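Long-range contacts in stage III sporulation protein AB (Bacillus subtilis, PDB 6BS9), which is essential for spore formation and probably acts as one part of a secretion-system-like transport apparatus: residues Gln12-Leu17 with Leu110-Leu115; Pro7-Gln12 with Leu79-Ser84; Ala34-Ala39 with Phe53-Asp58. All blocks are in the same frame, centred on the assembly; numbering follows the deposited sequence.

Overall arrangement
The chain folds entirely from helices. Helix 2-26 supplies one side of both contact 1 and contact 2, whose centres lie about 10 Å apart and which share Gln-12. Contact 1 joins it to the last helix, 101-128; contact 2 joins it to the connection that leads into helix 83-95. Contact 3, between helices 31-41 and 46-58, is nested in sequence inside both others; its centre lies about 17 Å from that of contact 1, which it touches through Ala-16 and Ile-38, and about 20 Å from that of contact 2, which it does not touch, across the chain's centre. Contacts 1 and 2 bring the later chain back to the first helix; contact 3 closes a hairpin packed beside it.

Contact 1 (Gln12-Leu17 with Leu110-Leu115); sequences QLRAAL and LALTHL
Around Arg-14 and Leu-112, whose CA atoms come within 6.0 Å, segments 12-17 and 110-115 run antiparallel, their axes 9.7 Å apart at closest and their directions 160° from each other. The inner side of this helix-helix interface is made of leucines. Leu-115 sends CD1 between Leu-13 and Leu-17, one turn apart on the facing helix: it lies 3.8 Å from Leu-17 CD1 and 4.2 Å from Leu-13 CB. Leu-17 and Leu-115 cross at about a right angle and meet through one methyl each. One turn along, Leu-112 reaches the root of Leu-17, its CD2 standing 3.5 Å from Leu-17 CB. Arg-14 closes the margin of this apolar patch. In the conformer described here, one of two modelled, CG lies anti to the backbone N (chi1 -167°) and the chain bends at chi2, which lays the guanidinium across Leu-112. Leu-112 CB packs over one face, offset toward the rim, while Arg-14 NH1 approaches Leu-112 CD2 at 3.6 Å. The charge itself is met outside the pair, where Arg-14 NE forms a salt bridge with Glu-116. Buried Leu-13 and Leu-17 also pack on Leu-89 of helix 83-95 and on Leu-49 and Phe-50 of helix 46-58; helix 83-95 packs against both helices of the contact, while helix 46-58 lies against helix 2-26.

Contact 2 (Pro7-Gln12 with Leu79-Ser84); sequences PRQIRQ and LSLKKS
Gln-9 reaches from helix 2-26 to Ser-80, in the link that leads into helix 83-95, making a side-chain-to-backbone hydrogen bond between a helix and an interhelical connection of this all-helical fold. Its CB starts 4.0 Å from Leu-81 CD2. Beyond CG the chain is extended (chi2 -177°), which carries the amide to the connection. There OE1 accepts from Ser-80 N at 2.8 Å, nearly straight (N-H...O 165°), with the donor tilted 25° from the carbonyl plane. Gln-9 OE1 also lies 3.6 Å from Leu-79 CA. On the other branch, NE2 donates to a water 3.2 Å away, which also approaches Ser-80 OG, though that distance is short enough to be doubtful. With an alanine here, the Ser-80 N-H would probably be left without its acceptor and the water without its amide donor, setting the connection freer to shift. The Gln-9 side chain also touches Pro-45 and Val-46, at the start of helix 46-58. Just after the bond, Lys-82 takes the N-cap position of helix 83-95, its N bonded to Glu-85 OE2. Beside Gln-9, Ile-10 completes the apolar side, its CG1 lying 3.8 Å from Leu-81 CD2.

Contact 3 (Ala34-Ala39 with Phe53-Asp58); sequences ASQQIA and FSDQLD
Ser-54 OG is gripped by two groups: it is hydrogen-bonded to the carbonyl oxygen of His-32, its stronger partner, and it receives a weak bond from Gln-36 NE2 at 3.4 Å (N-H...O 158°). This polar point lies in a helical hairpin, in which helices 31-41 and 46-58 are joined by a short turn and run antiparallel, 159° between the segment directions. The axes of segments 34-39 and 53-58 approach to 8.9 Å, a close spacing allowed by small residues at the crossing, where the CA atoms of Ser-35 and Ser-54 are 5.5 Å apart. Gln-36 comes from the flank. Its CG lies anti to the backbone N and the chain turns back at chi2 (58°), which brings NE2 to Ser-54 OG. Gln-36 CB stands 3.5 Å from Ser-54 OG as well. In the interface itself, Ser-35 OG is satisfied by Phe-50 O, a backbone carbonyl one helical turn before Ser-54. Ser-35 OG also sits at the edge of the Phe-53 ring, close to the ring plane and 3.4 Å from Phe-53 CD2. Both serine hydroxyls are therefore spent on backbone carbonyls of the opposite helix, one in each direction, which ties the two helices reciprocally. Phe-53 itself carries the hairpin onto helix 64-75, meeting Trp-68 edge-to-face and packing on Ala-67 and Ser-71. One face of its ring is covered from its own helix, where Leu-57 CD1 stands 3.6 Å above the plane of Phe-53, over the centre.

Contact 1 (Gln12-Leu17 with Leu110-Leu115)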
loop_
_atom_site.group_PDB
_atom_site.type_symbol
_atom_site.label_atom_id
_atom_site.label_comp_id
_atom_site.label_asym_id
_atom_site.label_seq_id
_atom_site.Cartn_x
_atom_site.Cartn_y
_atom_site.Cartn_z
ATOM N N GLN A 12 3.639 -8.436 -0.681
ATOM C CA GLN A 12 4.558 -7.275 -0.625
ATOM C C GLN A 12 3.903 -6.010 -0.092
ATOM O O GLN A 12 4.518 -5.288 0.668
ATOM C CB GLN A 12 5.075 -6.959 -2.052
ATOM C CG GLN A 12 6.090 -7.956 -2.595
ATOM C CD GLN A 12 6.412 -7.685 -4.056
ATOM O OE1 GLN A 12 5.585 -7.256 -4.851
ATOM N NE2 GLN A 12 7.634 -7.914 -4.402
ATOM N N LEU A 13 2.644 -5.737 -0.533
ATOM C CA LEU A 13 1.902 -4.582 -0.044
ATOM C C LEU A 13 1.618 -4.682 1.462
ATOM O O LEU A 13 1.788 -3.708 2.186
ATOM C CB LEU A 13 0.625 -4.418 -0.827
ATOM C CG LEU A 13 0.824 -3.836 -2.224
ATOM C CD1 LEU A 13 -0.397 -4.083 -3.037
ATOM C CD2 LEU A 13 1.123 -2.359 -2.175
ATOM N N ARG A 14 1.251 -5.866 1.929
ATOM C CA ARG A 14 1.029 -6.108 3.360
ATOM C C ARG A 14 2.309 -5.847 4.161
ATOM O O ARG A 14 2.245 -5.287 5.248
ATOM C CB ARG A 14 0.606 -7.578 3.491
ATOM C CG ARG A 14 -0.000 -8.123 4.797
ATOM C CD ARG A 14 -1.287 -7.521 5.367
ATOM N NE ARG A 14 -1.355 -7.920 6.761
ATOM C CZ ARG A 14 -0.508 -7.513 7.696
ATOM N NH1 ARG A 14 0.434 -6.601 7.424
ATOM N NH2 ARG A 14 -0.633 -8.022 8.909
ATOM N N ALA A 15 3.471 -6.246 3.637
ATOM C CA ALA A 15 4.732 -5.992 4.290
ATOM C C ALA A 15 5.004 -4.489 4.396
ATOM O O ALA A 15 5.363 -3.975 5.438
ATOM C CB ALA A 15 5.878 -6.698 3.537
ATOM N N ALA A 16 4.914 -3.816 3.264
ATOM C CA ALA A 16 5.237 -2.437 3.175
ATOM C C ALA A 16 4.272 -1.602 4.019
ATOM O O ALA A 16 4.724 -0.720 4.768
ATOM C CB ALA A 16 5.135 -2.012 1.717
ATOM N N LEU A 17 2.956 -1.854 3.890
ATOM C CA LEU A 17 1.993 -1.121 4.723
ATOM C C LEU A 17 2.084 -1.388 6.228
ATOM O O LEU A 17 1.883 -0.492 7.056
ATOM C CB LEU A 17 0.568 -1.368 4.236
ATOM C CG LEU A 17 0.345 -0.953 2.750
ATOM C CD1 LEU A 17 -1.128 -1.067 2.380
ATOM C CD2 LEU A 17 0.858 0.424 2.430
ATOM N N LEU A 110 -7.513 -2.311 9.343
ATOM C CA LEU A 110 -8.569 -2.857 8.433
ATOM C C LEU A 110 -8.092 -3.041 7.009
ATOM O O LEU A 110 -8.349 -4.081 6.417
ATOM C CB LEU A 110 -9.788 -1.934 8.394
ATOM C CG LEU A 110 -10.973 -2.288 7.500
ATOM C CD1 LEU A 110 -11.515 -3.666 7.778
ATOM C CD2 LEU A 110 -12.107 -1.279 7.668
ATOM N N ALA A 111 -7.366 -2.034 6.489
ATOM C CA ALA A 111 -6.709 -2.167 5.222
ATOM C C ALA A 111 -5.797 -3.375 5.156
ATOM O O ALA A 111 -5.883 -4.174 4.225
ATOM C CB ALA A 111 -5.911 -0.920 4.914
ATOM N N LEU A 112 -4.942 -3.530 6.148
ATOM C CA LEU A 112 -4.041 -4.686 6.231
ATOM C C LEU A 112 -4.735 -6.001 6.285
ATOM O O LEU A 112 -4.346 -6.953 5.598
ATOM C CB LEU A 112 -3.137 -4.618 7.470
ATOM C CG LEU A 112 -2.123 -3.453 7.487
ATOM C CD1 LEU A 112 -1.311 -3.439 8.780
ATOM C CD2 LEU A 112 -1.169 -3.533 6.319
ATOM N N THR A 113 -5.787 -6.088 7.067
ATOM C CA THR A 113 -6.563 -7.337 7.128
ATOM C C THR A 113 -7.286 -7.610 5.857
ATOM O O THR A 113 -7.427 -8.765 5.458
ATOM C CB THR A 113 -7.585 -7.286 8.260
ATOM O OG1 THR A 113 -6.910 -6.963 9.460
ATOM C CG2 THR A 113 -8.225 -8.623 8.479
ATOM N N HIS A 114 -7.771 -6.552 5.213
ATOM C CA HIS A 114 -8.430 -6.730 3.940
ATOM C C HIS A 114 -7.523 -7.319 2.906
ATOM O O HIS A 114 -7.885 -8.284 2.196
ATOM C CB HIS A 114 -9.009 -5.452 3.412
ATOM C CG HIS A 114 -10.217 -5.687 2.563
ATOM N ND1 HIS A 114 -11.377 -4.974 2.749
ATOM C CD2 HIS A 114 -10.498 -6.641 1.628
ATOM C CE1 HIS A 114 -12.291 -5.402 1.897
ATOM N NE2 HIS A 114 -11.781 -6.409 1.203
ATOM N N LEU A 115 -6.302 -6.820 2.883
ATOM C CA LEU A 115 -5.262 -7.413 2.009
ATOM C C LEU A 115 -4.948 -8.880 2.370
ATOM O O LEU A 115 -4.742 -9.712 1.492
ATOM C CB LEU A 115 -3.954 -6.573 2.080
ATOM C CG LEU A 115 -4.019 -5.193 1.409
ATOM C CD1 LEU A 115 -2.764 -4.429 1.646
ATOM C CD2 LEU A 115 -4.278 -5.309 -0.093
#

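Contact 2 (Pro7-Gln12 with Leu79-Ser84)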
loop_
_atom_site.group_PDB
_atom_site.type_symbol
_atom_site.label_atom_id
_atom_site.label_comp_id
_atom_site.label_asym_id
_atom_site.label_seq_id
_atom_site.Cartn_x
_atom_site.Cartn_y
_atom_site.Cartn_z
ATOM N N PRO A 7 -1.038 -12.664 -5.801
ATOM C CA PRO A 7 -0.763 -12.952 -4.396
ATOM C C PRO A 7 0.552 -12.442 -3.902
ATOM O O PRO A 7 0.617 -11.949 -2.774
ATOM C CB PRO A 7 -0.742 -14.506 -4.340
ATOM C CG PRO A 7 -1.385 -14.933 -5.603
ATOM C CD PRO A 7 -1.087 -13.897 -6.602
ATOM N N ARG A 8 1.597 -12.586 -4.736
ATOM C CA ARG A 8 2.917 -12.105 -4.418
ATOM C C ARG A 8 2.910 -10.568 -4.214
ATOM O O ARG A 8 3.568 -10.059 -3.291
ATOM C CB ARG A 8 3.911 -12.561 -5.485
ATOM C CG ARG A 8 5.387 -12.183 -5.260
ATOM C CD ARG A 8 6.365 -12.632 -6.414
ATOM N NE ARG A 8 7.717 -12.945 -5.918
ATOM C CZ ARG A 8 8.795 -12.133 -5.920
ATOM N NH1 ARG A 8 9.945 -12.597 -5.413
ATOM N NH2 ARG A 8 8.763 -10.880 -6.410
ATOM N N GLN A 9 2.168 -9.845 -5.029
ATOM C CA GLN A 9 2.174 -8.406 -4.921
ATOM C C GLN A 9 1.348 -7.949 -3.707
ATOM O O GLN A 9 1.732 -7.000 -3.007
ATOM C CB GLN A 9 1.696 -7.756 -6.218
ATOM C CG GLN A 9 2.719 -7.843 -7.358
ATOM C CD GLN A 9 2.287 -7.132 -8.659
ATOM O OE1 GLN A 9 1.262 -6.430 -8.738
ATOM N NE2 GLN A 9 3.073 -7.367 -9.697
ATOM N N ILE A 10 0.283 -8.692 -3.390
ATOM C CA ILE A 10 -0.469 -8.403 -2.169
ATOM C C ILE A 10 0.385 -8.628 -0.955
ATOM O O ILE A 10 0.419 -7.834 -0.052
ATOM C CB ILE A 10 -1.747 -9.253 -2.119
ATOM C CG1 ILE A 10 -2.659 -8.791 -3.257
ATOM C CG2 ILE A 10 -2.470 -9.049 -0.802
ATOM C CD1 ILE A 10 -3.783 -9.754 -3.526
ATOM N N ARG A 11 1.173 -9.675 -0.981
ATOM C CA ARG A 11 2.034 -10.004 0.144
ATOM C C ARG A 11 3.032 -8.911 0.399
ATOM O O ARG A 11 3.260 -8.509 1.548
ATOM C CB ARG A 11 2.731 -11.343 -0.134
ATOM C CG ARG A 11 3.383 -11.988 1.041
ATOM C CD ARG A 11 3.905 -13.360 0.643
ATOM N NE ARG A 11 4.903 -13.296 -0.423
ATOM C CZ ARG A 11 4.773 -14.057 -1.504
ATOM N NH1 ARG A 11 5.699 -13.970 -2.425
ATOM N NH2 ARG A 11 3.703 -14.916 -1.653
ATOM N N GLN A 12 3.639 -8.436 -0.681
ATOM C CA GLN A 12 4.558 -7.275 -0.625
ATOM C C GLN A 12 3.903 -6.010 -0.092
ATOM O O GLN A 12 4.518 -5.288 0.668
ATOM C CB GLN A 12 5.075 -6.959 -2.052
ATOM C CG GLN A 12 6.090 -7.956 -2.595
ATOM C CD GLN A 12 6.412 -7.685 -4.056
ATOM O OE1 GLN A 12 5.585 -7.256 -4.851
ATOM N NE2 GLN A 12 7.634 -7.914 -4.402
ATOM N N LEU A 79 0.665 -2.807 -12.058
ATOM C CA LEU A 79 0.490 -3.832 -11.049
ATOM C C LEU A 79 -0.380 -4.911 -11.635
ATOM O O LEU A 79 -0.953 -4.728 -12.708
ATOM C CB LEU A 79 -0.127 -3.224 -9.791
ATOM C CG LEU A 79 0.589 -1.996 -9.217
ATOM C CD1 LEU A 79 -0.085 -1.602 -7.924
ATOM C CD2 LEU A 79 2.098 -2.213 -8.966
ATOM N N SER A 80 -0.442 -6.036 -10.934
ATOM C CA SER A 80 -1.207 -7.234 -11.341
ATOM C C SER A 80 -2.336 -7.513 -10.330
ATOM O O SER A 80 -2.572 -8.631 -9.947
ATOM C CB SER A 80 -0.271 -8.431 -11.478
ATOM O OG SER A 80 0.679 -8.159 -12.495
ATOM N N LEU A 81 -3.069 -6.469 -9.975
ATOM C CA LEU A 81 -4.109 -6.554 -8.979
ATOM C C LEU A 81 -5.510 -6.341 -9.584
ATOM O O LEU A 81 -5.643 -5.759 -10.621
ATOM C CB LEU A 81 -3.799 -5.501 -7.903
ATOM C CG LEU A 81 -2.427 -5.607 -7.196
ATOM C CD1 LEU A 81 -2.217 -4.492 -6.206
ATOM C CD2 LEU A 81 -2.244 -6.972 -6.524
ATOM N N LYS A 82 -6.525 -6.740 -8.852
ATOM C CA LYS A 82 -7.931 -6.510 -9.192
ATOM C C LYS A 82 -8.477 -5.255 -8.528
ATOM O O LYS A 82 -7.840 -4.652 -7.660
ATOM C CB LYS A 82 -8.769 -7.741 -8.828
ATOM C CG LYS A 82 -8.252 -9.009 -9.514
ATOM C CD LYS A 82 -9.060 -10.228 -9.178
ATOM C CE LYS A 82 -10.021 -10.646 -10.270
ATOM N NZ LYS A 82 -9.293 -11.378 -11.358
ATOM N N LYS A 83 -9.627 -4.825 -9.009
ATOM C CA LYS A 83 -10.283 -3.609 -8.531
ATOM C C LYS A 83 -10.500 -3.608 -7.031
ATOM O O LYS A 83 -10.380 -2.583 -6.379
ATOM C CB LYS A 83 -11.621 -3.359 -9.287
ATOM C CG LYS A 83 -12.019 -1.868 -9.327
ATOM C CD LYS A 83 -10.930 -0.996 -10.019
ATOM C CE LYS A 83 -11.382 0.449 -10.278
ATOM N NZ LYS A 83 -10.349 1.320 -10.926
ATOM N N SER A 84 -10.815 -4.770 -6.485
ATOM C CA SER A 84 -10.962 -4.927 -5.028
ATOM C C SER A 84 -9.693 -4.468 -4.309
ATOM O O SER A 84 -9.805 -3.685 -3.375
ATOM C CB SER A 84 -11.408 -6.332 -4.655
ATOM O OG SER A 84 -10.472 -7.240 -5.230
HETATM O O HOH W 1 2.474 -6.413 -12.641
#

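Contact 3 (Ala34-Ala39 with Phe53-Asp58)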
loop_
_atom_site.group_PDB
_atom_site.type_symbol
_atom_site.label_atom_id
_atom_site.label_comp_id
_atom_site.label_asym_id
_atom_site.label_seq_id
_atom_site.Cartn_x
_atom_site.Cartn_y
_atom_site.Cartn_z
ATOM N N ALA A 34 10.581 7.024 5.233
ATOM C CA ALA A 34 10.138 5.655 5.474
ATOM C C ALA A 34 9.716 4.992 4.144
ATOM O O ALA A 34 10.088 3.864 3.827
ATOM C CB ALA A 34 8.985 5.658 6.434
ATOM N N SER A 35 8.969 5.713 3.331
ATOM C CA SER A 35 8.486 5.161 2.082
ATOM C C SER A 35 9.665 4.912 1.122
ATOM O O SER A 35 9.687 3.893 0.394
ATOM C CB SER A 35 7.470 6.125 1.443
ATOM O OG SER A 35 6.768 5.490 0.421
ATOM N N GLN A 36 10.622 5.821 1.099
ATOM C CA GLN A 36 11.770 5.640 0.220
ATOM C C GLN A 36 12.580 4.414 0.677
ATOM O O GLN A 36 13.020 3.637 -0.163
ATOM C CB GLN A 36 12.660 6.903 0.158
ATOM C CG GLN A 36 13.781 6.859 -0.956
ATOM C CD GLN A 36 13.264 6.664 -2.443
ATOM O OE1 GLN A 36 13.731 5.772 -3.149
ATOM N NE2 GLN A 36 12.292 7.491 -2.899
ATOM N N GLN A 37 12.738 4.209 1.989
ATOM C CA GLN A 37 13.477 3.045 2.508
ATOM C C GLN A 37 12.812 1.729 2.114
ATOM O O GLN A 37 13.474 0.770 1.737
ATOM C CB GLN A 37 13.599 3.064 4.040
ATOM C CG GLN A 37 14.448 4.165 4.653
ATOM C CD GLN A 37 14.261 4.269 6.192
ATOM O OE1 GLN A 37 13.309 3.717 6.824
ATOM N NE2 GLN A 37 15.169 4.971 6.798
ATOM N N ILE A 38 11.499 1.723 2.104
ATOM C CA ILE A 38 10.779 0.574 1.621
ATOM C C ILE A 38 10.942 0.411 0.156
ATOM O O ILE A 38 11.205 -0.708 -0.322
ATOM C CB ILE A 38 9.280 0.663 2.010
ATOM C CG1 ILE A 38 9.183 0.477 3.509
ATOM C CG2 ILE A 38 8.438 -0.390 1.325
ATOM C CD1 ILE A 38 7.977 1.172 4.108
ATOM N N ALA A 39 10.774 1.484 -0.606
ATOM C CA ALA A 39 10.970 1.393 -2.066
ATOM C C ALA A 39 12.349 0.725 -2.444
ATOM O O ALA A 39 12.397 -0.108 -3.313
ATOM C CB ALA A 39 10.883 2.738 -2.697
ATOM N N PHE A 53 5.289 7.708 -3.978
ATOM C CA PHE A 53 4.679 8.287 -2.796
ATOM C C PHE A 53 5.685 9.187 -2.078
ATOM O O PHE A 53 5.360 10.325 -1.731
ATOM C CB PHE A 53 4.227 7.159 -1.864
ATOM C CG PHE A 53 3.517 7.610 -0.607
ATOM C CD1 PHE A 53 2.569 8.601 -0.626
ATOM C CD2 PHE A 53 3.755 6.992 0.592
ATOM C CE1 PHE A 53 1.855 8.970 0.534
ATOM C CE2 PHE A 53 3.034 7.337 1.776
ATOM C CZ PHE A 53 2.088 8.346 1.747
ATOM N N SER A 54 6.908 8.695 -1.942
ATOM C CA SER A 54 8.008 9.463 -1.337
ATOM C C SER A 54 8.294 10.754 -2.070
ATOM O O SER A 54 8.333 11.813 -1.497
ATOM C CB SER A 54 9.279 8.606 -1.314
ATOM O OG SER A 54 10.358 9.328 -0.793
ATOM N N ASP A 55 8.426 10.683 -3.388
ATOM C CA ASP A 55 8.564 11.903 -4.173
ATOM C C ASP A 55 7.412 12.895 -3.924
ATOM O O ASP A 55 7.623 14.068 -3.834
ATOM C CB ASP A 55 8.593 11.563 -5.681
ATOM C CG ASP A 55 9.821 10.813 -6.081
ATOM O OD1 ASP A 55 10.828 10.822 -5.309
ATOM O OD2 ASP A 55 9.790 10.185 -7.177
ATOM N N GLN A 56 6.180 12.415 -3.921
ATOM C CA GLN A 56 5.016 13.313 -3.907
ATOM C C GLN A 56 4.986 14.002 -2.592
ATOM O O GLN A 56 4.718 15.165 -2.539
ATOM C CB GLN A 56 3.684 12.556 -4.134
ATOM C CG GLN A 56 3.181 12.396 -5.564
ATOM C CD GLN A 56 3.371 13.642 -6.381
ATOM O OE1 GLN A 56 4.300 13.725 -7.178
ATOM N NE2 GLN A 56 2.513 14.621 -6.176
ATOM N N LEU A 57 5.211 13.256 -1.530
ATOM C CA LEU A 57 5.276 13.837 -0.206
ATOM C C LEU A 57 6.391 14.836 -0.035
ATOM O O LEU A 57 6.187 15.931 0.470
ATOM C CB LEU A 57 5.579 12.773 0.812
ATOM C CG LEU A 57 4.453 11.868 1.171
ATOM C CD1 LEU A 57 4.990 10.605 1.820
ATOM C CD2 LEU A 57 3.455 12.596 2.063
ATOM N N ASP A 58 7.575 14.494 -0.526
ATOM C CA ASP A 58 8.730 15.300 -0.214
ATOM C C ASP A 58 8.619 16.699 -0.823
ATOM O O ASP A 58 8.811 17.693 -0.129
ATOM C CB ASP A 58 10.016 14.613 -0.656
ATOM C CG ASP A 58 11.233 15.109 0.117
ATOM O OD1 ASP A 58 11.055 15.304 1.322
ATOM O OD2 ASP A 58 12.337 15.346 -0.403
#